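Uncharacterized NTF2-like protein (Burkholderia thailandensis E264, PDB 3EC9) is of unknown function but has the SnoaL-like, NTF2-type fold, in which helices and a strongly curved sheet commonly enclose a small-molecule pocket, and forms a two-chain assembly. Local coordinates at residues T13-V18 / D88-V93; T44-F49 / T129-V134; F49-T54 / F66-E71; V111-R116 / F125-D130. All coordinates share one frame; numbering follows the deposited sequence.

Contact 1. Residues T13-V18 / D88-V93; sequences TPYQIV and DTVIGV
Pro14 O takes the N-H of Val18 at 2.9 Å, a bond within the first turns of helix 14-26, and both of these residues rest on Val90 of strand 89-100. No hydrogen bond links helix to strand; the contact is apolar. Val90 CG2 pushes against the helix backbone itself, 3.6 Å from Tyr15 N, with Pro14 CB 3.9 Å from the same methyl. The other methyl of Val90, CG1, lies anti to the backbone N (chi1 -178°) and meets Val18 CG1 tip to tip at 4.1 Å, while the Tyr15 ring stands obliquely beside it. In the NTF2-like fold this is the N-terminal helix lying across the curved sheet, residues 14-18 crossing strand residues 89-93 at -41°. The start of that helix is fixed by a capping box: Thr13 OG1 accepts from Gln16 N at 3.1 Å, and Gln16 OE1 in return takes Thr13 N at 3.0 Å, in the carbonyl plane and on a lone pair. Val18 also packs on Trp115, and Pro14 on Val117, of the adjacent strand 106-118. At the margin the Pro14 ring and the Asp88 side chain run side by side in the same direction, Pro14 CG standing 4.0 Å from Asp88 CA.

Contact 2. Residues T44-F49 / T129-V134; sequences TEMAGF and TDTLLV
The type I beta turn Met46-Phe49, which follows strand 41-45, docks here against the start of the C-terminal helix 131-137, where strand 121-129 of the NTF2-like sheet gives way to helix. Thr131 is central to the contact. Its CG2 presses on the turn backbone, 3.4 Å from Gly48 C and 3.5 Å from Phe49 N. Meanwhile Thr131 OG1 is turned between its own N and carbonyl carbon (chi1 53°) and bonds to Asp130 of the second subunit. A water joins the two backbones, donating to Gly48 O at 2.7 Å and to Thr131 O at 2.8 Å, so two carbonyls are satisfied by one bridging molecule. The selenium of Met46, a selenomethionine, lies 3.4 Å from Thr129 O in a van der Waals contact. It also lies close to Thr129 N, a buried amide with no hydrogen-bonding partner in the model. The Phe49 ring, its CG anti to the backbone N (chi1 -167°), slants past Thr129 CG2, which is 3.7 Å from CD1, and receives Val134 CG2 at its edge, 4.2 Å from CE1. Asp130 OD2 of each subunit accepts from Gly48 N of the other, tying the turn into the assembly. Around this core Phe49 reaches on to Leu69 of helix 58-72 and Tyr76 of strand 73-86, while Val134 leans on Trp73 and on Phe107 of strand 106-118.

Contact 3. Residues F49-T54 / F66-E71; sequences FPCAGT and FRRLGE
The guanidinium of Arg68 lies with one face over the Pro50 carbonyl: Pro50 O is 3.3 Å from CZ and 3.0 Å from NH1. The oxygen approaches this face at an angle too poor for a hydrogen bond, so the contact is a charged plane set on a peptide dipole, probably favourable electrostatically. The second flat group, the Phe49 ring, carries Pro50 CD on one face, 3.3 Å above the plane and offset toward the rim. Phe49 and Pro50 belong to the type I beta turn Phe49-Ala52, which leads into the outer strand 53-55 and is covered by helix 58-72 of the NTF2-like fold. A bond from Ala52 N to Phe49 O closes the turn. Arg68 reaches across because its chain is extended from CG to NE, with CG anti to the backbone N (chi1 -179°); NE forms a salt bridge with Glu72 OE1 of the same helix, which probably restrains the guanidinium. Deeper in, Leu69 crosses Phe49 at about a right angle, its CD2 4.1 Å from the ring atom CZ and approaching obliquely. Leu69 and Phe49 both pack against Tyr76 of strand 73-86, and a bound acetate, probably from the crystallisation liquor, lies about 4 Å from the Leu69 side chain. Between the polar and apolar halves sits Cys51, whose SG is 3.9 Å from Arg68 CD and 4.2 Å from Leu69 CD2.

Contact 4. Residues V111-R116 / F125-D130; sequences VAHVWR and FEQFTD
Backbone bonds pair Ala112 with Phe128 and Val114 with Glu126 as antiparallel hydrogen-bonded pairs, each with two N-H...O bonds; Phe128 N to Ala112 O is 2.8 Å, and Val114 N to Glu126 O is 2.9 Å. CA-H...O contacts fill in between, as from His113 CA to Glu126 O at 3.3 Å. Aromatic contacts dominate one face. Phe125, with CG anti to its backbone N (chi1 165°), turns an edge onto the face of Trp115 in a T-shaped stack: the planes meet at 66°, and Phe125 CD2 lies 3.5 Å from Trp115 CH2. The far end of the same ring leans obliquely on His113, Phe125 CZ approaching CD2 of the imidazole to 3.6 Å. Polar bonds fix the cluster from outside: Tyr22 OH meets both His113 ND1 and Trp115 NE1, while Tyr96 OH meets His113 NE2 and Gln127 NE2. Apolar packing rules the reverse face, where Val114 CG2 sits 3.6 Å from Phe128 CE1. There Phe128 and Ala112 also pack on the second subunit, and Glu126 makes a salt bridge to Arg110 of that subunit. Acetate near Gln127 and glycerol near Phe125 are consistent with a pocket on the aromatic face, though both probably come from the crystallisation liquor. As in many NTF2-like dimers, one face of the beta hairpin probably lines the pocket and the other packs on the second subunit.

From the N terminus, helix 14-26 opens contact 1, which closes only at strand 89-100. Contact 2 starts at the turn Met46-Phe49 and ends at the C-terminal helix, so it crosses contact 1. Contact 3, nested inside both, shares Phe49 with contact 2 and runs from the next turn, Phe49-Ala52, to helix 58-72. Contact 4 opens after contact 1 has closed; it is the local hairpin of strands 106-118 and 121-129, and runs into contact 2 at Thr129 and Asp130. Backbone bonds from Gly92 and Val90 to His113 and Trp115 join contacts 1 and 4 within the sheet; contacts 1, 2 and 3 tie helices 14-26, 131-137 and 58-72 to it or to its adjoining turns.

Contact 1. Residues T13-V18 / D88-V93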
loop_
_atom_site.group_PDB
_atom_site.type_symbol
_atom_site.label_atom_id
_atom_site.label_comp_id
_atom_site.label_asym_id
_atom_site.label_seq_id
_atom_site.Cartn_x
_atom_site.Cartn_y
_atom_site.Cartn_z
ATOM N N THR B 13 22.638 1.701 6.102
ATOM C CA THR B 13 21.687 0.631 5.987
ATOM C C THR B 13 20.671 0.994 4.912
ATOM O O THR B 13 20.470 2.166 4.588
ATOM C CB THR B 13 20.938 0.382 7.268
ATOM O OG1 THR B 13 20.131 1.531 7.559
ATOM C CG2 THR B 13 21.929 0.084 8.487
ATOM N N PRO B 14 19.993 -0.020 4.361
ATOM C CA PRO B 14 18.835 0.318 3.507
ATOM C C PRO B 14 17.831 1.298 4.074
ATOM O O PRO B 14 17.325 2.172 3.365
ATOM C CB PRO B 14 18.195 -1.066 3.252
ATOM C CG PRO B 14 19.407 -2.030 3.256
ATOM C CD PRO B 14 20.286 -1.473 4.371
ATOM N N TYR B 15 17.501 1.155 5.364
ATOM C CA TYR B 15 16.616 2.102 6.022
ATOM C C TYR B 15 17.123 3.554 5.863
ATOM O O TYR B 15 16.375 4.483 5.549
ATOM C CB TYR B 15 16.486 1.726 7.523
ATOM C CG TYR B 15 15.650 2.661 8.385
ATOM C CD1 TYR B 15 16.190 3.827 8.888
ATOM C CD2 TYR B 15 14.324 2.356 8.699
ATOM C CE1 TYR B 15 15.467 4.695 9.669
ATOM C CE2 TYR B 15 13.578 3.209 9.488
ATOM C CZ TYR B 15 14.149 4.392 9.967
ATOM O OH TYR B 15 13.393 5.264 10.747
ATOM N N GLN B 16 18.404 3.751 6.167
ATOM C CA GLN B 16 19.023 5.088 6.077
ATOM C C GLN B 16 19.027 5.623 4.658
ATOM O O GLN B 16 18.730 6.809 4.407
ATOM C CB GLN B 16 20.434 5.015 6.637
ATOM C CG GLN B 16 20.479 4.830 8.145
ATOM C CD GLN B 16 21.888 4.700 8.652
ATOM O OE1 GLN B 16 22.569 3.769 8.278
ATOM N NE2 GLN B 16 22.367 5.676 9.434
ATOM N N ILE B 17 19.352 4.752 3.708
ATOM C CA ILE B 17 19.354 5.112 2.298
ATOM C C ILE B 17 17.956 5.597 1.856
ATOM O O ILE B 17 17.798 6.585 1.147
ATOM C CB ILE B 17 19.825 3.918 1.426
ATOM C CG1 ILE B 17 21.311 3.672 1.728
ATOM C CG2 ILE B 17 19.610 4.150 -0.120
ATOM C CD1 ILE B 17 21.923 2.386 1.126
ATOM N N VAL B 18 16.920 4.866 2.268
ATOM C CA VAL B 18 15.553 5.252 1.921
ATOM C C VAL B 18 15.138 6.509 2.672
ATOM O O VAL B 18 14.562 7.413 2.091
ATOM C CB VAL B 18 14.578 4.080 2.188
ATOM C CG1 VAL B 18 13.087 4.526 2.093
ATOM C CG2 VAL B 18 14.880 2.943 1.214
ATOM N N ASP B 88 16.727 -5.657 4.085
ATOM C CA ASP B 88 16.970 -5.202 2.723
ATOM C C ASP B 88 15.750 -4.548 2.120
ATOM O O ASP B 88 15.858 -3.841 1.113
ATOM C CB ASP B 88 17.393 -6.355 1.833
ATOM C CG ASP B 88 18.755 -6.928 2.230
ATOM O OD1 ASP B 88 19.564 -6.175 2.817
ATOM O OD2 ASP B 88 18.970 -8.133 1.961
ATOM N N THR B 89 14.588 -4.810 2.713
ATOM C CA THR B 89 13.358 -4.123 2.323
ATOM C C THR B 89 13.032 -3.078 3.386
ATOM O O THR B 89 13.344 -3.243 4.584
ATOM C CB THR B 89 12.154 -5.103 2.118
ATOM O OG1 THR B 89 10.945 -4.376 1.831
ATOM C CG2 THR B 89 11.937 -5.921 3.331
ATOM N N VAL B 90 12.426 -1.985 2.934
ATOM C CA VAL B 90 12.059 -0.890 3.829
ATOM C C VAL B 90 10.660 -0.465 3.371
ATOM O O VAL B 90 10.435 -0.418 2.164
ATOM C CB VAL B 90 13.014 0.279 3.699
ATOM C CG1 VAL B 90 12.650 1.443 4.686
ATOM C CG2 VAL B 90 14.464 -0.215 3.901
ATOM N N ILE B 91 9.734 -0.185 4.300
ATOM C CA ILE B 91 8.372 0.210 3.914
ATOM C C ILE B 91 8.059 1.578 4.526
ATOM O O ILE B 91 8.012 1.735 5.752
ATOM C CB ILE B 91 7.300 -0.852 4.354
ATOM C CG1 ILE B 91 7.648 -2.219 3.741
ATOM C CG2 ILE B 91 5.878 -0.421 3.972
ATOM C CD1 ILE B 91 8.679 -3.083 4.508
ATOM N N GLY B 92 7.812 2.557 3.655
ATOM C CA GLY B 92 7.397 3.899 4.079
ATOM C C GLY B 92 5.873 3.977 4.083
ATOM O O GLY B 92 5.220 3.326 3.250
ATOM N N VAL B 93 5.284 4.701 5.038
ATOM C CA VAL B 93 3.835 4.864 5.078
ATOM C C VAL B 93 3.586 6.327 5.353
ATOM O O VAL B 93 4.299 6.961 6.141
ATOM C CB VAL B 93 3.196 4.017 6.174
ATOM C CG1 VAL B 93 1.670 4.283 6.225
ATOM C CG2 VAL B 93 3.532 2.518 6.017
#

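Contact 2. Residues T44-F49 / T129-V134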
loop_
_atom_site.group_PDB
_atom_site.type_symbol
_atom_site.label_atom_id
_atom_site.label_comp_id
_atom_site.label_asym_id
_atom_site.label_seq_id
_atom_site.Cartn_x
_atom_site.Cartn_y
_atom_site.Cartn_z
ATOM N N THR B 44 7.858 1.150 -9.709
ATOM C CA THR B 44 6.486 0.948 -10.091
ATOM C C THR B 44 5.484 1.914 -9.388
ATOM O O THR B 44 5.294 1.904 -8.171
ATOM C CB THR B 44 6.020 -0.496 -9.851
ATOM O OG1 THR B 44 6.883 -1.366 -10.597
ATOM C CG2 THR B 44 4.553 -0.665 -10.241
ATOM N N GLU B 45 4.851 2.749 -10.193
ATOM C CA GLU B 45 3.732 3.589 -9.775
ATOM C C GLU B 45 2.482 2.695 -9.990
ATOM O O GLU B 45 2.398 1.936 -10.963
ATOM C CB GLU B 45 3.643 4.847 -10.636
ATOM C CG GLU B 45 4.803 5.811 -10.424
ATOM C CD GLU B 45 4.712 6.552 -9.146
ATOM O OE1 GLU B 45 3.780 7.347 -8.972
ATOM O OE2 GLU B 45 5.612 6.405 -8.318
HETATM N N MSE B 46 1.567 2.737 -9.020
HETATM C CA MSE B 46 0.428 1.833 -9.036
HETATM C C MSE B 46 -0.440 1.942 -10.300
HETATM O O MSE B 46 -0.622 3.014 -10.826
HETATM C CB MSE B 46 -0.429 2.072 -7.793
HETATM C CG MSE B 46 -1.443 1.050 -7.568
HETATM SE SE MSE B 46 -2.429 1.227 -5.862
HETATM C CE MSE B 46 -1.970 -0.414 -4.885
ATOM N N ALA B 47 -1.044 0.821 -10.723
ATOM C CA ALA B 47 -1.766 0.733 -11.970
ATOM C C ALA B 47 -2.830 1.815 -12.059
ATOM O O ALA B 47 -2.998 2.436 -13.129
ATOM C CB ALA B 47 -2.374 -0.662 -12.100
ATOM N N GLY B 48 -3.584 2.049 -10.971
ATOM C CA GLY B 48 -4.636 3.082 -10.982
ATOM C C GLY B 48 -4.198 4.512 -10.766
ATOM O O GLY B 48 -5.037 5.416 -10.804
ATOM N N PHE B 49 -2.896 4.718 -10.539
ATOM C CA PHE B 49 -2.333 6.061 -10.268
ATOM C C PHE B 49 -2.072 6.757 -11.622
ATOM O O PHE B 49 -1.717 6.074 -12.587
ATOM C CB PHE B 49 -1.056 5.929 -9.445
ATOM C CG PHE B 49 -0.578 7.239 -8.865
ATOM C CD1 PHE B 49 -1.250 7.838 -7.797
ATOM C CD2 PHE B 49 0.546 7.859 -9.377
ATOM C CE1 PHE B 49 -0.782 9.033 -7.294
ATOM C CE2 PHE B 49 1.002 9.046 -8.890
ATOM C CZ PHE B 49 0.335 9.649 -7.844
ATOM N N THR B 129 -1.389 3.163 -3.142
ATOM C CA THR B 129 -2.128 4.326 -2.691
ATOM C C THR B 129 -3.591 4.294 -3.087
ATOM O O THR B 129 -4.029 3.412 -3.849
ATOM C CB THR B 129 -1.446 5.622 -3.166
ATOM O OG1 THR B 129 -1.935 6.771 -2.437
ATOM C CG2 THR B 129 -1.609 5.820 -4.675
ATOM N N ASP B 130 -4.349 5.266 -2.568
ATOM C CA ASP B 130 -5.802 5.299 -2.748
ATOM C C ASP B 130 -6.118 5.931 -4.059
ATOM O O ASP B 130 -6.462 7.110 -4.196
ATOM C CB ASP B 130 -6.417 6.014 -1.545
ATOM C CG ASP B 130 -7.878 5.625 -1.300
ATOM O OD1 ASP B 130 -8.592 5.244 -2.260
ATOM O OD2 ASP B 130 -8.334 5.728 -0.128
ATOM N N THR B 131 -5.963 5.122 -5.087
ATOM C CA THR B 131 -6.121 5.623 -6.440
ATOM C C THR B 131 -7.507 6.196 -6.753
ATOM O O THR B 131 -7.648 7.094 -7.596
ATOM C CB THR B 131 -5.712 4.511 -7.430
ATOM O OG1 THR B 131 -6.432 3.344 -7.098
ATOM C CG2 THR B 131 -4.195 4.221 -7.341
ATOM N N LEU B 132 -8.545 5.690 -6.086
ATOM C CA LEU B 132 -9.888 6.255 -6.278
ATOM C C LEU B 132 -9.927 7.711 -5.777
ATOM O O LEU B 132 -10.452 8.578 -6.448
ATOM C CB LEU B 132 -10.958 5.422 -5.576
ATOM C CG LEU B 132 -12.376 5.948 -5.714
ATOM C CD1 LEU B 132 -12.808 5.895 -7.201
ATOM C CD2 LEU B 132 -13.367 5.177 -4.816
ATOM N N LEU B 133 -9.392 7.966 -4.598
ATOM C CA LEU B 133 -9.389 9.363 -4.086
ATOM C C LEU B 133 -8.581 10.307 -4.953
ATOM O O LEU B 133 -8.965 11.458 -5.125
ATOM C CB LEU B 133 -8.934 9.424 -2.628
ATOM C CG LEU B 133 -10.021 9.157 -1.568
ATOM C CD1 LEU B 133 -10.823 7.870 -1.759
ATOM C CD2 LEU B 133 -9.463 9.246 -0.124
ATOM N N VAL B 134 -7.443 9.856 -5.481
ATOM C CA VAL B 134 -6.690 10.686 -6.416
ATOM C C VAL B 134 -7.506 10.958 -7.701
ATOM O O VAL B 134 -7.654 12.092 -8.180
ATOM C CB VAL B 134 -5.356 10.003 -6.750
ATOM C CG1 VAL B 134 -4.613 10.859 -7.803
ATOM C CG2 VAL B 134 -4.495 9.767 -5.481
HETATM O O HOH W 1 -5.706 7.684 -9.570
#

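Contact 3. Residues F49-T54 / F66-E71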
loop_
_atom_site.group_PDB
_atom_site.type_symbol
_atom_site.label_atom_id
_atom_site.label_comp_id
_atom_site.label_asym_id
_atom_site.label_seq_id
_atom_site.Cartn_x
_atom_site.Cartn_y
_atom_site.Cartn_z
ATOM N N PHE B 49 -2.896 4.718 -10.539
ATOM C CA PHE B 49 -2.333 6.061 -10.268
ATOM C C PHE B 49 -2.072 6.757 -11.622
ATOM O O PHE B 49 -1.717 6.074 -12.587
ATOM C CB PHE B 49 -1.056 5.929 -9.445
ATOM C CG PHE B 49 -0.578 7.239 -8.865
ATOM C CD1 PHE B 49 -1.250 7.838 -7.797
ATOM C CD2 PHE B 49 0.546 7.859 -9.377
ATOM C CE1 PHE B 49 -0.782 9.033 -7.294
ATOM C CE2 PHE B 49 1.002 9.046 -8.890
ATOM C CZ PHE B 49 0.335 9.649 -7.844
ATOM N N PRO B 50 -2.224 8.106 -11.723
ATOM C CA PRO B 50 -2.033 8.721 -13.054
ATOM C C PRO B 50 -0.677 8.457 -13.703
ATOM O O PRO B 50 -0.593 8.274 -14.921
ATOM C CB PRO B 50 -2.188 10.231 -12.796
ATOM C CG PRO B 50 -2.449 10.413 -11.329
ATOM C CD PRO B 50 -2.690 9.076 -10.722
ATOM N N CYS B 51 0.372 8.424 -12.876
ATOM C CA CYS B 51 1.724 8.086 -13.321
ATOM C C CYS B 51 2.041 6.561 -13.451
ATOM O O CYS B 51 3.230 6.205 -13.519
ATOM C CB CYS B 51 2.729 8.769 -12.409
ATOM S SG CYS B 51 2.493 10.564 -12.463
ATOM N N ALA B 52 0.998 5.724 -13.414
ATOM C CA ALA B 52 1.092 4.283 -13.486
ATOM C C ALA B 52 2.188 3.817 -14.431
ATOM O O ALA B 52 2.296 4.291 -15.572
ATOM C CB ALA B 52 -0.229 3.655 -13.938
ATOM N N GLY B 53 2.920 2.806 -14.018
ATOM C CA GLY B 53 3.880 2.172 -14.890
ATOM C C GLY B 53 5.109 1.704 -14.128
ATOM O O GLY B 53 5.271 2.011 -12.937
ATOM N N THR B 54 5.999 0.973 -14.801
ATOM C CA THR B 54 7.305 0.569 -14.240
ATOM C C THR B 54 8.417 1.252 -15.019
ATOM O O THR B 54 8.489 1.122 -16.245
ATOM C CB THR B 54 7.523 -0.943 -14.175
ATOM O OG1 THR B 54 6.535 -1.512 -13.340
ATOM C CG2 THR B 54 8.901 -1.299 -13.648
ATOM N N PHE B 66 8.044 12.370 -11.430
ATOM C CA PHE B 66 8.106 13.597 -10.644
ATOM C C PHE B 66 7.819 14.846 -11.452
ATOM O O PHE B 66 7.105 15.703 -11.002
ATOM C CB PHE B 66 9.445 13.700 -9.947
ATOM C CG PHE B 66 9.598 12.684 -8.855
ATOM C CD1 PHE B 66 8.993 12.896 -7.617
ATOM C CD2 PHE B 66 10.306 11.514 -9.060
ATOM C CE1 PHE B 66 9.110 11.956 -6.608
ATOM C CE2 PHE B 66 10.427 10.574 -8.049
ATOM C CZ PHE B 66 9.820 10.800 -6.824
ATOM N N ARG B 67 8.379 14.945 -12.654
ATOM C CA ARG B 67 8.089 16.113 -13.504
ATOM C C ARG B 67 6.581 16.216 -13.788
ATOM O O ARG B 67 6.013 17.286 -13.733
ATOM C CB ARG B 67 8.884 16.060 -14.806
ATOM C CG ARG B 67 8.491 17.171 -15.796
ATOM C CD ARG B 67 9.292 17.106 -17.102
ATOM N NE ARG B 67 8.925 15.907 -17.856
ATOM C CZ ARG B 67 9.304 15.657 -19.097
ATOM N NH1 ARG B 67 10.130 16.462 -19.711
ATOM N NH2 ARG B 67 8.896 14.546 -19.673
ATOM N N ARG B 68 5.943 15.090 -14.134
ATOM C CA ARG B 68 4.524 15.081 -14.466
ATOM C C ARG B 68 3.698 15.503 -13.251
ATOM O O ARG B 68 2.719 16.266 -13.390
ATOM C CB ARG B 68 4.116 13.693 -14.984
ATOM C CG ARG B 68 2.721 13.610 -15.356
ATOM C CD ARG B 68 2.353 12.267 -15.999
ATOM N NE ARG B 68 0.902 12.142 -16.028
ATOM C CZ ARG B 68 0.246 11.083 -16.445
ATOM N NH1 ARG B 68 0.907 10.026 -16.884
ATOM N NH2 ARG B 68 -1.072 11.110 -16.475
ATOM N N LEU B 69 4.086 15.043 -12.065
ATOM C CA LEU B 69 3.373 15.439 -10.854
ATOM C C LEU B 69 3.403 16.965 -10.699
ATOM O O LEU B 69 2.359 17.572 -10.388
ATOM C CB LEU B 69 3.890 14.725 -9.583
ATOM C CG LEU B 69 3.509 13.247 -9.386
ATOM C CD1 LEU B 69 4.270 12.586 -8.218
ATOM C CD2 LEU B 69 2.007 13.137 -9.238
ATOM N N GLY B 70 4.583 17.564 -10.908
ATOM C CA GLY B 70 4.770 19.026 -10.800
ATOM C C GLY B 70 3.971 19.772 -11.820
ATOM O O GLY B 70 3.461 20.872 -11.534
ATOM N N GLU B 71 3.839 19.204 -13.009
ATOM C CA GLU B 71 3.091 19.865 -14.088
ATOM C C GLU B 71 1.574 19.797 -13.878
ATOM O O GLU B 71 0.852 20.714 -14.287
ATOM C CB GLU B 71 3.411 19.259 -15.446
ATOM C CG GLU B 71 4.859 19.497 -15.843
ATOM C CD GLU B 71 5.266 18.800 -17.111
ATOM O OE1 GLU B 71 4.694 17.743 -17.435
ATOM O OE2 GLU B 71 6.204 19.331 -17.755
#

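Contact 4. Residues V111-R116 / F125-D130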
loop_
_atom_site.group_PDB
_atom_site.type_symbol
_atom_site.label_atom_id
_atom_site.label_comp_id
_atom_site.label_asym_id
_atom_site.label_seq_id
_atom_site.Cartn_x
_atom_site.Cartn_y
_atom_site.Cartn_z
ATOM N N VAL B 111 -0.839 6.194 1.706
ATOM C CA VAL B 111 0.067 5.537 0.780
ATOM C C VAL B 111 1.085 4.719 1.570
ATOM O O VAL B 111 1.538 5.133 2.643
ATOM C CB VAL B 111 0.786 6.517 -0.188
ATOM C CG1 VAL B 111 1.510 7.637 0.548
ATOM C CG2 VAL B 111 1.738 5.719 -1.125
ATOM N N ALA B 112 1.425 3.547 1.033
ATOM C CA ALA B 112 2.594 2.795 1.448
ATOM C C ALA B 112 3.529 2.607 0.242
ATOM O O ALA B 112 3.058 2.432 -0.923
ATOM C CB ALA B 112 2.215 1.426 2.043
ATOM N N HIS B 113 4.839 2.677 0.508
ATOM C CA HIS B 113 5.892 2.441 -0.469
ATOM C C HIS B 113 6.784 1.306 0.002
ATOM O O HIS B 113 7.279 1.327 1.130
ATOM C CB HIS B 113 6.806 3.636 -0.618
ATOM C CG HIS B 113 6.107 4.901 -0.959
ATOM N ND1 HIS B 113 6.433 6.106 -0.385
ATOM C CD2 HIS B 113 5.144 5.164 -1.873
ATOM C CE1 HIS B 113 5.675 7.054 -0.902
ATOM N NE2 HIS B 113 4.912 6.519 -1.832
ATOM N N VAL B 114 6.946 0.314 -0.859
ATOM C CA VAL B 114 7.845 -0.811 -0.576
ATOM C C VAL B 114 9.132 -0.670 -1.400
ATOM O O VAL B 114 9.089 -0.502 -2.626
ATOM C CB VAL B 114 7.182 -2.193 -0.882
ATOM C CG1 VAL B 114 8.196 -3.339 -0.647
ATOM C CG2 VAL B 114 5.899 -2.369 -0.049
ATOM N N TRP B 115 10.255 -0.639 -0.687
ATOM C CA TRP B 115 11.578 -0.394 -1.262
ATOM C C TRP B 115 12.458 -1.620 -1.046
ATOM O O TRP B 115 12.374 -2.247 0.017
ATOM C CB TRP B 115 12.279 0.742 -0.516
ATOM C CG TRP B 115 11.584 2.055 -0.500
ATOM C CD1 TRP B 115 10.636 2.478 0.392
ATOM C CD2 TRP B 115 11.808 3.137 -1.394
ATOM N NE1 TRP B 115 10.264 3.779 0.108
ATOM C CE2 TRP B 115 10.957 4.201 -0.997
ATOM C CE3 TRP B 115 12.646 3.324 -2.493
ATOM C CZ2 TRP B 115 10.936 5.428 -1.666
ATOM C CZ3 TRP B 115 12.621 4.536 -3.147
ATOM C CH2 TRP B 115 11.791 5.558 -2.749
ATOM N N ARG B 116 13.340 -1.900 -2.003
ATOM C CA ARG B 116 14.383 -2.928 -1.845
ATOM C C ARG B 116 15.737 -2.311 -2.221
ATOM O O ARG B 116 15.853 -1.638 -3.239
ATOM C CB ARG B 116 14.093 -4.152 -2.727
ATOM C CG ARG B 116 15.110 -5.299 -2.559
ATOM C CD ARG B 116 14.620 -6.638 -3.157
ATOM N NE ARG B 116 14.448 -6.591 -4.612
ATOM C CZ ARG B 116 13.283 -6.531 -5.262
ATOM N NH1 ARG B 116 12.121 -6.516 -4.608
ATOM N NH2 ARG B 116 13.282 -6.497 -6.587
ATOM N N PHE B 125 11.143 -0.070 -6.131
ATOM C CA PHE B 125 10.158 0.786 -5.457
ATOM C C PHE B 125 8.800 0.359 -5.974
ATOM O O PHE B 125 8.613 0.154 -7.185
ATOM C CB PHE B 125 10.366 2.256 -5.818
ATOM C CG PHE B 125 9.221 3.164 -5.478
ATOM C CD1 PHE B 125 8.185 3.391 -6.392
ATOM C CD2 PHE B 125 9.169 3.781 -4.236
ATOM C CE1 PHE B 125 7.162 4.246 -6.055
ATOM C CE2 PHE B 125 8.120 4.663 -3.904
ATOM C CZ PHE B 125 7.142 4.881 -4.811
ATOM N N GLU B 126 7.838 0.246 -5.061
ATOM C CA GLU B 126 6.462 0.032 -5.489
ATOM C C GLU B 126 5.501 0.874 -4.631
ATOM O O GLU B 126 5.596 0.869 -3.397
ATOM C CB GLU B 126 6.083 -1.458 -5.557
ATOM C CG GLU B 126 4.630 -1.679 -6.074
ATOM C CD GLU B 126 4.255 -3.107 -6.260
ATOM O OE1 GLU B 126 5.050 -4.024 -5.888
ATOM O OE2 GLU B 126 3.170 -3.347 -6.876
ATOM N N GLN B 127 4.569 1.559 -5.287
ATOM C CA GLN B 127 3.629 2.449 -4.644
ATOM C C GLN B 127 2.258 1.722 -4.455
ATOM O O GLN B 127 1.770 1.049 -5.368
ATOM C CB GLN B 127 3.402 3.655 -5.568
ATOM C CG GLN B 127 2.341 4.634 -5.148
ATOM C CD GLN B 127 1.931 5.500 -6.360
ATOM O OE1 GLN B 127 1.484 4.977 -7.412
ATOM N NE2 GLN B 127 2.102 6.793 -6.231
ATOM N N PHE B 128 1.654 1.903 -3.274
ATOM C CA PHE B 128 0.325 1.393 -2.975
ATOM C C PHE B 128 -0.502 2.532 -2.372
ATOM O O PHE B 128 -0.299 2.889 -1.219
ATOM C CB PHE B 128 0.364 0.228 -1.974
ATOM C CG PHE B 128 1.270 -0.927 -2.375
ATOM C CD1 PHE B 128 2.622 -0.815 -2.215
ATOM C CD2 PHE B 128 0.743 -2.087 -2.927
ATOM C CE1 PHE B 128 3.460 -1.866 -2.595
ATOM C CE2 PHE B 128 1.557 -3.144 -3.301
ATOM C CZ PHE B 128 2.934 -3.031 -3.145
ATOM N N THR B 129 -1.389 3.163 -3.142
ATOM C CA THR B 129 -2.128 4.326 -2.691
ATOM C C THR B 129 -3.591 4.294 -3.087
ATOM O O THR B 129 -4.029 3.412 -3.849
ATOM C CB THR B 129 -1.446 5.622 -3.166
ATOM O OG1 THR B 129 -1.935 6.771 -2.437
ATOM C CG2 THR B 129 -1.609 5.820 -4.675
ATOM N N ASP B 130 -4.349 5.266 -2.568
ATOM C CA ASP B 130 -5.802 5.299 -2.748
ATOM C C ASP B 130 -6.118 5.931 -4.059
ATOM O O ASP B 130 -6.462 7.110 -4.196
ATOM C CB ASP B 130 -6.417 6.014 -1.545
ATOM C CG ASP B 130 -7.878 5.625 -1.300
ATOM O OD1 ASP B 130 -8.592 5.244 -2.260
ATOM O OD2 ASP B 130 -8.334 5.728 -0.128
#